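Local coordinates for single-stranded DNA-binding protein (Thermus aquaticus, PDB 2FXQ) that binds single-stranded DNA and probably recruits partner proteins to their sites of action during DNA replication, recombination and repair, at residues D38-E43 with R48-Y53; G60-M65 with E102-L107; D142-Y145 with A151-R154; D204-S209 with R214-V219. One frame throughout, in Å; residues are numbered along the deposited sequence.

Interaction 1: D38-E43 with R48-Y53; sequences DAFTDE and REVPWY
Phe40 and Val50 form the tight part of this contact, in the antiparallel hairpin of strands 28-41 and 47-59 in the first OB fold of the chain. Phe40 CG lies between its backbone N and carbonyl carbon (chi1 69°), which brings the ring across the partner strand: Val50 CG1 meets its edge 3.5 Å from CE2, and Arg48 CB makes a CH-pi contact over one face, 4.1 Å from the ring centroid. Reciprocal backbone hydrogen bonds join Phe40 with Arg48 and Asp38 with Val50. Between them the non-hydrogen-bonded pair Ala39 and Glu49 turns exposed side chains to the other face, where packing is loose. Toward the turn, Asp42 OD2 sits over the centre of the Arg48 guanidinium, 3.2 Å from NE but well out of its plane, so this salt bridge rests on charge alone; Asp42 OD1 is held by Gln46 N and Ser44 OG. Inward, Asp38 OD1 comes 3.3 Å from Trp52 CD1 and accepts a hydrogen bond from Asn129 ND2. Replacing Asp38 with alanine would probably leave that Asn129 amide without its acceptor and open a gap beside the indole. The Trp52 ring meets that of His54, while Arg200 of strand 194-207, in the second OB fold, hydrogen-bonds Ala39 O and touches the side chains of Asp38 and Phe40.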
loop_
_atom_site.group_PDB
_atom_site.type_symbol
_atom_site.label_atom_id
_atom_site.label_comp_id
_atom_site.label_asym_id
_atom_site.label_seq_id
_atom_site.Cartn_x
_atom_site.Cartn_y
_atom_site.Cartn_z
ATOM N N ASP A 38 -6.403 -14.442 0.624
ATOM C CA ASP A 38 -5.889 -13.956 -0.648
ATOM C C ASP A 38 -5.837 -14.959 -1.730
ATOM O O ASP A 38 -5.713 -16.151 -1.493
ATOM C CB ASP A 38 -4.527 -13.399 -0.569
ATOM C CG ASP A 38 -3.855 -13.817 0.592
ATOM O OD1 ASP A 38 -3.512 -12.849 1.312
ATOM O OD2 ASP A 38 -3.675 -15.049 0.845
ATOM N N ALA A 39 -5.846 -14.388 -2.899
ATOM C CA ALA A 39 -5.901 -15.133 -4.133
ATOM C C ALA A 39 -4.484 -15.508 -4.520
ATOM O O ALA A 39 -3.511 -14.746 -4.281
ATOM C CB ALA A 39 -6.518 -14.258 -5.181
ATOM N N PHE A 40 -4.350 -16.694 -5.099
ATOM C CA PHE A 40 -3.109 -17.067 -5.753
ATOM C C PHE A 40 -3.421 -18.029 -6.890
ATOM O O PHE A 40 -4.539 -18.522 -6.973
ATOM C CB PHE A 40 -2.143 -17.691 -4.749
ATOM C CG PHE A 40 -2.568 -19.028 -4.255
ATOM C CD1 PHE A 40 -2.054 -20.196 -4.831
ATOM C CD2 PHE A 40 -3.488 -19.140 -3.216
ATOM C CE1 PHE A 40 -2.456 -21.462 -4.376
ATOM C CE2 PHE A 40 -3.899 -20.403 -2.753
ATOM C CZ PHE A 40 -3.370 -21.567 -3.326
ATOM N N THR A 41 -2.429 -18.280 -7.742
ATOM C CA THR A 41 -2.516 -19.234 -8.848
ATOM C C THR A 41 -1.655 -20.438 -8.479
ATOM O O THR A 41 -0.446 -20.283 -8.243
ATOM C CB THR A 41 -1.978 -18.571 -10.127
ATOM O OG1 THR A 41 -2.805 -17.449 -10.447
ATOM C CG2 THR A 41 -2.143 -19.494 -11.346
ATOM N N ASP A 42 -2.256 -21.627 -8.404
ATOM C CA ASP A 42 -1.489 -22.793 -7.946
ATOM C C ASP A 42 -0.645 -23.448 -9.047
ATOM O O ASP A 42 -0.763 -23.066 -10.206
ATOM C CB ASP A 42 -2.357 -23.784 -7.167
ATOM C CG ASP A 42 -3.239 -24.649 -8.046
ATOM O OD1 ASP A 42 -3.373 -24.423 -9.273
ATOM O OD2 ASP A 42 -3.859 -25.603 -7.547
ATOM N N GLU A 43 0.181 -24.433 -8.678
ATOM C CA GLU A 43 1.189 -25.024 -9.589
ATOM C C GLU A 43 0.601 -25.525 -10.921
ATOM O O GLU A 43 1.322 -25.619 -11.921
ATOM C CB GLU A 43 2.036 -26.128 -8.902
ATOM C CG GLU A 43 2.450 -25.835 -7.450
ATOM C CD GLU A 43 3.891 -26.218 -7.104
ATOM O OE1 GLU A 43 4.696 -26.476 -8.015
ATOM O OE2 GLU A 43 4.241 -26.245 -5.908
ATOM N N ARG A 48 -7.025 -19.772 -6.893
ATOM C CA ARG A 48 -7.512 -20.236 -5.600
ATOM C C ARG A 48 -7.528 -19.079 -4.597
ATOM O O ARG A 48 -6.977 -18.017 -4.890
ATOM C CB ARG A 48 -6.654 -21.410 -5.110
ATOM C CG ARG A 48 -6.968 -22.716 -5.851
ATOM C CD ARG A 48 -6.434 -23.989 -5.203
ATOM N NE ARG A 48 -6.670 -25.157 -6.060
ATOM C CZ ARG A 48 -6.289 -26.404 -5.775
ATOM N NH1 ARG A 48 -5.641 -26.670 -4.649
ATOM N NH2 ARG A 48 -6.547 -27.390 -6.624
ATOM N N GLU A 49 -8.189 -19.263 -3.452
ATOM C CA GLU A 49 -8.089 -18.302 -2.324
ATOM C C GLU A 49 -7.622 -19.128 -1.183
ATOM O O GLU A 49 -7.983 -20.310 -1.107
ATOM C CB GLU A 49 -9.441 -17.749 -1.937
ATOM C CG GLU A 49 -10.165 -16.987 -3.007
ATOM C CD GLU A 49 -11.351 -16.246 -2.451
ATOM O OE1 GLU A 49 -11.956 -15.466 -3.220
ATOM O OE2 GLU A 49 -11.701 -16.449 -1.262
ATOM N N VAL A 50 -6.824 -18.552 -0.291
ATOM C CA VAL A 50 -6.544 -19.211 0.974
ATOM C C VAL A 50 -6.608 -18.163 2.053
ATOM O O VAL A 50 -6.184 -17.029 1.833
ATOM C CB VAL A 50 -5.172 -19.902 1.106
ATOM C CG1 VAL A 50 -5.180 -21.273 0.383
ATOM C CG2 VAL A 50 -4.034 -19.005 0.693
ATOM N N PRO A 51 -7.154 -18.542 3.194
ATOM C CA PRO A 51 -7.252 -17.612 4.315
ATOM C C PRO A 51 -5.903 -17.245 4.876
ATOM O O PRO A 51 -4.890 -17.986 4.694
ATOM C CB PRO A 51 -8.057 -18.381 5.341
ATOM C CG PRO A 51 -7.957 -19.851 4.912
ATOM C CD PRO A 51 -7.730 -19.886 3.492
ATOM N N TRP A 52 -5.873 -16.058 5.503
ATOM C CA TRP A 52 -4.770 -15.642 6.306
ATOM C C TRP A 52 -5.404 -15.332 7.658
ATOM O O TRP A 52 -6.585 -14.949 7.706
ATOM C CB TRP A 52 -4.055 -14.413 5.683
ATOM C CG TRP A 52 -4.809 -13.126 5.389
ATOM C CD1 TRP A 52 -5.232 -12.668 4.135
ATOM C CD2 TRP A 52 -5.148 -12.099 6.325
ATOM N NE1 TRP A 52 -5.807 -11.425 4.292
ATOM C CE2 TRP A 52 -5.761 -11.048 5.600
ATOM C CE3 TRP A 52 -5.004 -11.959 7.724
ATOM C CZ2 TRP A 52 -6.215 -9.857 6.213
ATOM C CZ3 TRP A 52 -5.462 -10.756 8.343
ATOM C CH2 TRP A 52 -6.069 -9.733 7.562
ATOM N N TYR A 53 -4.630 -15.517 8.731
ATOM C CA TYR A 53 -5.018 -15.194 10.078
ATOM C C TYR A 53 -3.791 -14.542 10.644
ATOM O O TYR A 53 -2.697 -15.128 10.624
ATOM C CB TYR A 53 -5.322 -16.473 10.946
ATOM C CG TYR A 53 -6.459 -17.245 10.361
ATOM C CD1 TYR A 53 -6.237 -18.236 9.378
ATOM C CD2 TYR A 53 -7.777 -16.941 10.718
ATOM C CE1 TYR A 53 -7.320 -18.931 8.788
ATOM C CE2 TYR A 53 -8.878 -17.645 10.122
ATOM C CZ TYR A 53 -8.631 -18.633 9.172
ATOM O OH TYR A 53 -9.726 -19.294 8.606
#

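Interaction 2: G60-M65 with E102-L107; sequences GRQAEM and EFIDPL
Gln62, in the first turn of helix 61-66, places its CA 6.4 Å from that of Phe103, where the chain has just turned a corner at Glu102 into strand 103-106. Glu102 and Phe103 both face Glu79 of strand 75-84, a classic beta bulge, and the helix, with Gly60 as its N-cap, is the one that an OB fold carries between the third and fourth strands of its barrel. A single side chain carries the contact. Gln62 bends at chi2 (-75°), which folds its amide alongside the start of the strand: CG lies 3.6 Å from Glu102 O, and CD is 3.7 Å from Phe103 CB. The backbone N-H of Ile104 reaches Gln62 OE1 at 3.1 Å in a fairly straight bond (158° at the hydrogen), coming from above the carbonyl plane. OE1 also accepts from Trp66 NE1 of the same helix, so two donors hold the amide in place. With alanine in place of Gln62, the Ile104 N-H and the Trp66 indole N-H would probably lose the acceptor they share, and helix and strand this tie. Glu102 turns away to a salt bridge with Arg81. The same strand also meets the second subunit: Phe103 packs on Leu5 and Asp105 on Met134 of that chain. A water completes the link, taking a weak 3.4 Å bond from Gln62 NE2 and donating to Ile104 O at 2.8 Å.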
loop_
_atom_site.group_PDB
_atom_site.type_symbol
_atom_site.label_atom_id
_atom_site.label_comp_id
_atom_site.label_asym_id
_atom_site.label_seq_id
_atom_site.Cartn_x
_atom_site.Cartn_y
_atom_site.Cartn_z
ATOM N N GLY A 60 -0.620 0.466 24.738
ATOM C CA GLY A 60 -0.627 1.821 25.256
ATOM C C GLY A 60 -1.882 2.569 24.761
ATOM O O GLY A 60 -2.985 2.056 24.824
ATOM N N ARG A 61 -1.699 3.778 24.254
ATOM C CA ARG A 61 -2.828 4.686 23.992
ATOM C C ARG A 61 -3.873 4.141 23.001
ATOM O O ARG A 61 -5.081 4.297 23.231
ATOM C CB ARG A 61 -2.304 6.010 23.462
ATOM C CG ARG A 61 -3.236 7.156 23.647
ATOM C CD ARG A 61 -2.828 8.378 22.809
ATOM N NE ARG A 61 -1.523 8.922 23.197
ATOM C CZ ARG A 61 -1.331 9.987 23.995
ATOM N NH1 ARG A 61 -2.358 10.656 24.521
ATOM N NH2 ARG A 61 -0.092 10.378 24.273
ATOM N N GLN A 62 -3.420 3.521 21.908
ATOM C CA GLN A 62 -4.381 2.870 20.970
ATOM C C GLN A 62 -5.155 1.748 21.654
ATOM O O GLN A 62 -6.314 1.551 21.379
ATOM C CB GLN A 62 -3.692 2.297 19.745
ATOM C CG GLN A 62 -3.281 3.358 18.661
ATOM C CD GLN A 62 -4.476 3.921 17.810
ATOM O OE1 GLN A 62 -5.286 3.179 17.224
ATOM N NE2 GLN A 62 -4.552 5.247 17.740
ATOM N N ALA A 63 -4.504 1.005 22.542
ATOM C CA ALA A 63 -5.228 -0.071 23.245
ATOM C C ALA A 63 -6.337 0.502 24.164
ATOM O O ALA A 63 -7.457 -0.068 24.240
ATOM C CB ALA A 63 -4.245 -0.903 24.051
ATOM N N GLU A 64 -6.022 1.599 24.879
ATOM C CA GLU A 64 -7.016 2.237 25.775
ATOM C C GLU A 64 -8.187 2.829 24.958
ATOM O O GLU A 64 -9.357 2.732 25.350
ATOM C CB GLU A 64 -6.394 3.370 26.592
ATOM C CG GLU A 64 -5.270 2.945 27.544
ATOM C CD GLU A 64 -5.821 2.445 28.866
ATOM O OE1 GLU A 64 -5.015 2.103 29.753
ATOM O OE2 GLU A 64 -7.062 2.358 28.991
ATOM N N MET A 65 -7.855 3.430 23.823
ATOM C CA MET A 65 -8.847 4.077 22.934
ATOM C C MET A 65 -9.921 3.099 22.470
ATOM O O MET A 65 -11.127 3.396 22.470
ATOM C CB MET A 65 -8.137 4.611 21.677
ATOM C CG MET A 65 -9.050 5.432 20.786
ATOM S SD MET A 65 -8.152 6.103 19.356
ATOM C CE MET A 65 -6.372 6.460 20.140
ATOM N N GLU A 102 0.402 0.709 14.548
ATOM C CA GLU A 102 0.666 2.125 14.745
ATOM C C GLU A 102 -0.693 2.748 15.073
ATOM O O GLU A 102 -0.828 3.517 16.052
ATOM C CB GLU A 102 1.320 2.728 13.480
ATOM C CG GLU A 102 2.824 3.051 13.619
ATOM C CD GLU A 102 3.794 1.833 13.571
ATOM O OE1 GLU A 102 4.031 1.208 14.652
ATOM O OE2 GLU A 102 4.355 1.492 12.469
ATOM N N PHE A 103 -1.731 2.370 14.333
ATOM C CA PHE A 103 -3.112 2.791 14.708
ATOM C C PHE A 103 -4.044 1.857 13.983
ATOM O O PHE A 103 -3.628 1.139 13.048
ATOM C CB PHE A 103 -3.454 4.233 14.257
ATOM C CG PHE A 103 -3.397 4.431 12.749
ATOM C CD1 PHE A 103 -4.531 4.248 11.967
ATOM C CD2 PHE A 103 -2.218 4.803 12.137
ATOM C CE1 PHE A 103 -4.468 4.361 10.619
ATOM C CE2 PHE A 103 -2.159 5.011 10.775
ATOM C CZ PHE A 103 -3.264 4.765 10.014
ATOM N N ILE A 104 -5.299 1.859 14.413
ATOM C CA ILE A 104 -6.338 1.156 13.667
ATOM C C ILE A 104 -7.515 2.102 13.431
ATOM O O ILE A 104 -7.635 3.129 14.117
ATOM C CB ILE A 104 -6.837 -0.135 14.424
ATOM C CG1 ILE A 104 -7.575 0.254 15.743
ATOM C CG2 ILE A 104 -5.664 -1.118 14.666
ATOM C CD1 ILE A 104 -8.369 -0.868 16.282
ATOM N N ASP A 105 -8.370 1.744 12.466
ATOM C CA ASP A 105 -9.654 2.449 12.264
ATOM C C ASP A 105 -10.659 1.358 12.024
ATOM O O ASP A 105 -10.653 0.700 10.975
ATOM C CB ASP A 105 -9.568 3.347 11.020
ATOM C CG ASP A 105 -8.717 4.586 11.233
ATOM O OD1 ASP A 105 -7.708 4.751 10.507
ATOM O OD2 ASP A 105 -9.000 5.474 12.068
ATOM N N PRO A 106 -11.500 1.065 13.008
ATOM C CA PRO A 106 -12.584 0.125 12.828
ATOM C C PRO A 106 -13.534 0.612 11.741
ATOM O O PRO A 106 -13.733 1.830 11.603
ATOM C CB PRO A 106 -13.283 0.176 14.217
ATOM C CG PRO A 106 -12.262 0.672 15.125
ATOM C CD PRO A 106 -11.456 1.634 14.383
ATOM N N LEU A 107 -14.174 -0.286 11.015
ATOM C CA LEU A 107 -14.940 0.077 9.850
ATOM C C LEU A 107 -16.341 -0.448 10.077
ATOM O O LEU A 107 -16.513 -1.384 10.878
ATOM C CB LEU A 107 -14.392 -0.567 8.595
ATOM C CG LEU A 107 -12.890 -0.274 8.408
ATOM C CD1 LEU A 107 -12.324 -1.059 7.166
ATOM C CD2 LEU A 107 -12.755 1.258 8.109
HETATM O O HOH W 1 -7.236 5.478 15.625
#

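Interaction 3: D142-Y145 with A151-R154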
loop_
_atom_site.group_PDB
_atom_site.type_symbol
_atom_site.label_atom_id
_atom_site.label_comp_id
_atom_site.label_asym_id
_atom_site.label_seq_id
_atom_site.Cartn_x
_atom_site.Cartn_y
_atom_site.Cartn_z
ATOM N N ASP A 142 18.958 -19.089 -1.025
ATOM C CA ASP A 142 19.195 -20.427 -1.525
ATOM C C ASP A 142 18.019 -20.898 -2.408
ATOM O O ASP A 142 16.989 -21.232 -1.906
ATOM C CB ASP A 142 19.539 -21.377 -0.374
ATOM C CG ASP A 142 20.029 -22.709 -0.865
ATOM O OD1 ASP A 142 19.453 -23.728 -0.429
ATOM O OD2 ASP A 142 20.961 -22.828 -1.702
ATOM N N LEU A 143 18.171 -20.847 -3.728
ATOM C CA LEU A 143 17.069 -21.217 -4.617
ATOM C C LEU A 143 16.765 -22.707 -4.457
ATOM O O LEU A 143 17.716 -23.524 -4.430
ATOM C CB LEU A 143 17.456 -20.954 -6.060
ATOM C CG LEU A 143 16.417 -21.167 -7.179
ATOM C CD1 LEU A 143 15.159 -20.301 -6.915
ATOM C CD2 LEU A 143 17.099 -20.747 -8.498
ATOM N N ARG A 144 15.482 -23.060 -4.337
ATOM C CA ARG A 144 15.080 -24.468 -4.487
ATOM C C ARG A 144 13.949 -24.587 -5.493
ATOM O O ARG A 144 13.371 -23.577 -5.978
ATOM C CB ARG A 144 14.588 -25.072 -3.173
ATOM C CG ARG A 144 15.205 -24.574 -1.879
ATOM C CD ARG A 144 14.787 -25.442 -0.681
ATOM N NE ARG A 144 13.511 -26.112 -0.965
ATOM C CZ ARG A 144 12.306 -25.580 -0.735
ATOM N NH1 ARG A 144 12.182 -24.378 -0.172
ATOM N NH2 ARG A 144 11.213 -26.260 -1.066
ATOM N N TYR A 145 13.623 -25.826 -5.802
ATOM C CA TYR A 145 12.467 -26.132 -6.629
ATOM C C TYR A 145 11.518 -27.052 -5.867
ATOM O O TYR A 145 11.980 -27.992 -5.277
ATOM C CB TYR A 145 12.955 -26.746 -7.932
ATOM C CG TYR A 145 13.624 -25.710 -8.806
ATOM C CD1 TYR A 145 15.011 -25.470 -8.719
ATOM C CD2 TYR A 145 12.871 -24.933 -9.661
ATOM C CE1 TYR A 145 15.618 -24.493 -9.506
ATOM C CE2 TYR A 145 13.468 -23.989 -10.480
ATOM C CZ TYR A 145 14.852 -23.777 -10.389
ATOM O OH TYR A 145 15.422 -22.813 -11.215
ATOM N N ALA A 151 10.098 -22.726 -8.834
ATOM C CA ALA A 151 11.192 -22.059 -8.142
ATOM C C ALA A 151 10.692 -21.350 -6.898
ATOM O O ALA A 151 9.629 -20.701 -6.898
ATOM C CB ALA A 151 11.917 -21.037 -9.048
ATOM N N VAL A 152 11.471 -21.455 -5.831
ATOM C CA VAL A 152 11.089 -20.796 -4.581
ATOM C C VAL A 152 12.375 -20.449 -3.851
ATOM O O VAL A 152 13.334 -21.233 -3.827
ATOM C CB VAL A 152 10.133 -21.703 -3.749
ATOM C CG1 VAL A 152 10.740 -23.057 -3.452
ATOM C CG2 VAL A 152 9.660 -21.011 -2.409
ATOM N N VAL A 153 12.375 -19.311 -3.191
ATOM C CA VAL A 153 13.532 -18.893 -2.428
ATOM C C VAL A 153 13.112 -18.292 -1.077
ATOM O O VAL A 153 12.088 -17.617 -0.990
ATOM C CB VAL A 153 14.376 -17.862 -3.242
ATOM C CG1 VAL A 153 13.684 -16.509 -3.350
ATOM C CG2 VAL A 153 15.763 -17.737 -2.611
ATOM N N ARG A 154 13.921 -18.483 -0.057
ATOM C CA ARG A 154 13.691 -17.824 1.229
ATOM C C ARG A 154 14.775 -16.781 1.368
ATOM O O ARG A 154 15.969 -17.055 1.145
ATOM C CB ARG A 154 13.827 -18.868 2.362
ATOM C CG ARG A 154 13.695 -18.309 3.808
ATOM C CD ARG A 154 13.783 -19.401 4.994
ATOM N NE ARG A 154 14.386 -20.672 4.556
ATOM C CZ ARG A 154 15.700 -20.880 4.348
ATOM N NH1 ARG A 154 16.594 -19.914 4.561
ATOM N NH2 ARG A 154 16.128 -22.065 3.915
#
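Leu143 and Tyr145 reach Ala151 from two directions. Leu143 extends its CG opposite the backbone N (chi1 -175°), which sends CD1 across to the partner strand, where it lies 3.9 Å from Ala151 CB and 3.7 Å from Val152 O. Tyr145 instead keeps CG beside its backbone N (chi1 -71°); its ring drops against the alanine, with CE2 3.6 Å from Ala151 CB and CD2 equally near Ala151 N. The phenol reaches farther, and its OH hydrogen-bonds Glu184 OE1. Both residues thus bear on a methyl that is buried. Between these two contacts, Arg144 N and Val152 O are 2.9 Å apart, and the return bond from Val152 N to Arg144 O is equally short. These pairings make an antiparallel hairpin of the short strand 144-145 with strand 151-160, at the edge of the second OB fold, where helix 180-186 presents Ala183 to both Leu143 and Val153. On the other face Arg144 and Val152 run side by side in the same direction. The arginine chain bends sharply at chi3 (-25°), laying a face of its guanidinium over Val152 CG1, which is 3.8 Å from NH1. Val152 in turn packs on Gln177 and Trp179 of strand 171-179. Farther along, Val153 CG2 closes against the backbone of the incoming loop, 3.8 Å from Asp142 O.

Interaction 4: D204-S209 with R214-V219; sequences DSWTSS and RFQTRV
Gln216 sends its CG opposite the backbone N (chi1 -180°), whereas Trp206 keeps CG beside its own N (chi1 -74°), and the carboxamide and indole therefore meet on one face of the antiparallel hairpin of strands 194-207 and 213-225 in the second OB fold. Trp206 NE1 donates to Gln216 OE1 at 2.8 Å, almost straight (172°); the oxygen lies in the ring plane at the indole edge, which fixes how the ring is turned. Further in on this face, Arg218, bent at chi2 and chi3, curls back so that its CD rests 3.6 Å from Asp204 CB and its NH1 forms a salt bridge with Asp204 OD2 at 2.7 Å, whose hydrogen bond is weak because the N-H points poorly at the oxygen. Backbone hydrogen bonds pair Asp204 with Gln216 and Trp206 with Arg214, the shortest running from Asp204 N to Gln216 O at 2.6 Å. Trp206 is exposed on this hairpin; surface aromatic side chains of other SSB proteins stack on DNA bases, but a like role for this one is not established. Farther along strand 213-225, Thr217 OG1 is hydrogen-bonded to His54 ND1 of the first fold. The opposite face carries the non-hydrogen-bonded pair Ser205 and Phe215. There Ser205 OG, itself hydrogen-bonded to Arg213 NH1, lies 3.4 Å from Phe215 CE2.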
loop_
_atom_site.group_PDB
_atom_site.type_symbol
_atom_site.label_atom_id
_atom_site.label_comp_id
_atom_site.label_asym_id
_atom_site.label_seq_id
_atom_site.Cartn_x
_atom_site.Cartn_y
_atom_site.Cartn_z
ATOM N N ASP A 204 2.242 -19.875 6.503
ATOM C CA ASP A 204 2.881 -21.089 5.939
ATOM C C ASP A 204 2.720 -22.282 6.889
ATOM O O ASP A 204 2.638 -22.090 8.101
ATOM C CB ASP A 204 4.359 -20.839 5.711
ATOM C CG ASP A 204 4.980 -21.865 4.770
ATOM O OD1 ASP A 204 4.225 -22.691 4.181
ATOM O OD2 ASP A 204 6.216 -21.921 4.574
ATOM N N SER A 205 2.657 -23.493 6.316
ATOM C CA SER A 205 2.424 -24.764 7.029
ATOM C C SER A 205 3.741 -25.485 7.161
ATOM O O SER A 205 4.534 -25.513 6.203
ATOM C CB SER A 205 1.562 -25.691 6.151
ATOM O OG SER A 205 0.264 -25.881 6.682
ATOM N N TRP A 206 3.990 -26.067 8.331
ATOM C CA TRP A 206 5.097 -27.025 8.489
ATOM C C TRP A 206 4.495 -28.326 8.987
ATOM O O TRP A 206 3.756 -28.307 9.944
ATOM C CB TRP A 206 6.103 -26.538 9.513
ATOM C CG TRP A 206 6.918 -25.441 9.008
ATOM C CD1 TRP A 206 6.608 -24.105 9.032
ATOM C CD2 TRP A 206 8.188 -25.550 8.376
ATOM N NE1 TRP A 206 7.613 -23.385 8.437
ATOM C CE2 TRP A 206 8.598 -24.243 8.027
ATOM C CE3 TRP A 206 9.027 -26.625 8.051
ATOM C CZ2 TRP A 206 9.814 -23.983 7.379
ATOM C CZ3 TRP A 206 10.240 -26.375 7.423
ATOM C CH2 TRP A 206 10.619 -25.054 7.074
ATOM N N THR A 207 4.818 -29.437 8.329
ATOM C CA THR A 207 4.226 -30.748 8.643
ATOM C C THR A 207 5.327 -31.696 9.129
ATOM O O THR A 207 6.333 -31.855 8.444
ATOM C CB THR A 207 3.570 -31.324 7.341
ATOM O OG1 THR A 207 2.440 -30.510 6.976
ATOM C CG2 THR A 207 2.955 -32.735 7.546
ATOM N N SER A 208 5.160 -32.307 10.300
ATOM C CA SER A 208 6.160 -33.302 10.759
ATOM C C SER A 208 6.046 -34.633 9.977
ATOM O O SER A 208 5.032 -34.905 9.325
ATOM C CB SER A 208 6.044 -33.543 12.265
ATOM O OG SER A 208 4.878 -34.294 12.529
ATOM N N SER A 209 7.089 -35.464 10.045
ATOM C CA SER A 209 7.027 -36.840 9.513
ATOM C C SER A 209 5.747 -37.595 9.930
ATOM O O SER A 209 5.237 -38.427 9.176
ATOM C CB SER A 209 8.241 -37.644 9.979
ATOM O OG SER A 209 8.055 -38.024 11.338
ATOM N N ARG A 214 2.125 -27.429 11.931
ATOM C CA ARG A 214 2.292 -26.120 12.583
ATOM C C ARG A 214 2.224 -24.969 11.569
ATOM O O ARG A 214 2.369 -25.183 10.387
ATOM C CB ARG A 214 3.590 -26.059 13.372
ATOM C CG ARG A 214 3.389 -26.424 14.824
ATOM C CD ARG A 214 4.515 -27.237 15.443
ATOM N NE ARG A 214 4.071 -27.929 16.659
ATOM C CZ ARG A 214 4.834 -28.181 17.725
ATOM N NH1 ARG A 214 6.111 -27.810 17.757
ATOM N NH2 ARG A 214 4.314 -28.814 18.768
ATOM N N PHE A 215 2.002 -23.756 12.049
ATOM C CA PHE A 215 1.845 -22.593 11.179
ATOM C C PHE A 215 2.797 -21.483 11.584
ATOM O O PHE A 215 3.159 -21.351 12.754
ATOM C CB PHE A 215 0.398 -22.101 11.161
ATOM C CG PHE A 215 -0.533 -23.014 10.445
ATOM C CD1 PHE A 215 -1.121 -24.089 11.109
ATOM C CD2 PHE A 215 -0.832 -22.811 9.105
ATOM C CE1 PHE A 215 -1.977 -24.958 10.443
ATOM C CE2 PHE A 215 -1.697 -23.669 8.427
ATOM C CZ PHE A 215 -2.265 -24.749 9.097
ATOM N N GLN A 216 3.215 -20.712 10.585
ATOM C CA GLN A 216 4.236 -19.681 10.700
ATOM C C GLN A 216 3.757 -18.527 9.777
ATOM O O GLN A 216 3.322 -18.777 8.620
ATOM C CB GLN A 216 5.573 -20.259 10.216
ATOM C CG GLN A 216 6.799 -19.334 10.260
ATOM C CD GLN A 216 7.799 -19.602 9.126
ATOM O OE1 GLN A 216 7.654 -20.570 8.371
ATOM N NE2 GLN A 216 8.814 -18.734 9.002
ATOM N N THR A 217 3.770 -17.293 10.293
ATOM C CA THR A 217 3.447 -16.131 9.460
ATOM C C THR A 217 4.727 -15.749 8.732
ATOM O O THR A 217 5.788 -15.710 9.336
ATOM C CB THR A 217 2.902 -14.935 10.305
ATOM O OG1 THR A 217 1.534 -15.152 10.694
ATOM C CG2 THR A 217 2.766 -13.643 9.418
ATOM N N ARG A 218 4.658 -15.487 7.421
ATOM C CA ARG A 218 5.797 -14.912 6.744
ATOM C C ARG A 218 5.320 -13.899 5.666
ATOM O O ARG A 218 4.127 -13.808 5.353
ATOM C CB ARG A 218 6.652 -15.927 5.981
ATOM C CG ARG A 218 6.793 -17.324 6.545
ATOM C CD ARG A 218 6.858 -18.330 5.409
ATOM N NE ARG A 218 8.123 -18.253 4.686
ATOM C CZ ARG A 218 8.893 -19.318 4.414
ATOM N NH1 ARG A 218 8.516 -20.541 4.801
ATOM N NH2 ARG A 218 10.036 -19.164 3.745
ATOM N N VAL A 219 6.290 -13.243 5.086
ATOM C CA VAL A 219 6.014 -12.266 4.027
ATOM C C VAL A 219 6.225 -13.006 2.725
ATOM O O VAL A 219 7.291 -13.608 2.534
ATOM C CB VAL A 219 6.946 -11.038 4.132
ATOM C CG1 VAL A 219 6.842 -10.138 2.854
ATOM C CG2 VAL A 219 6.651 -10.274 5.504
#

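Overall arrangement
Interactions 1 and 2 belong to the first OB fold, interactions 3 and 4 to the second. The hairpins of interactions 1 and 4 come from different folds yet have centres about 15 Å apart and meet where Tyr53 O lies 4.2 Å from Thr217 OG1. Within the second fold, interactions 3 and 4 (centres about 16 Å apart) touch through Arg154 CG and Arg218 NH2 at 3.8 Å. Strand 47-59 of interaction 1 leads directly into helix 61-66 of interaction 2, whose strand meets the second subunit. Interactions 2 and 3 lie on opposite sides of the chain's centre, their centres about 38 Å apart.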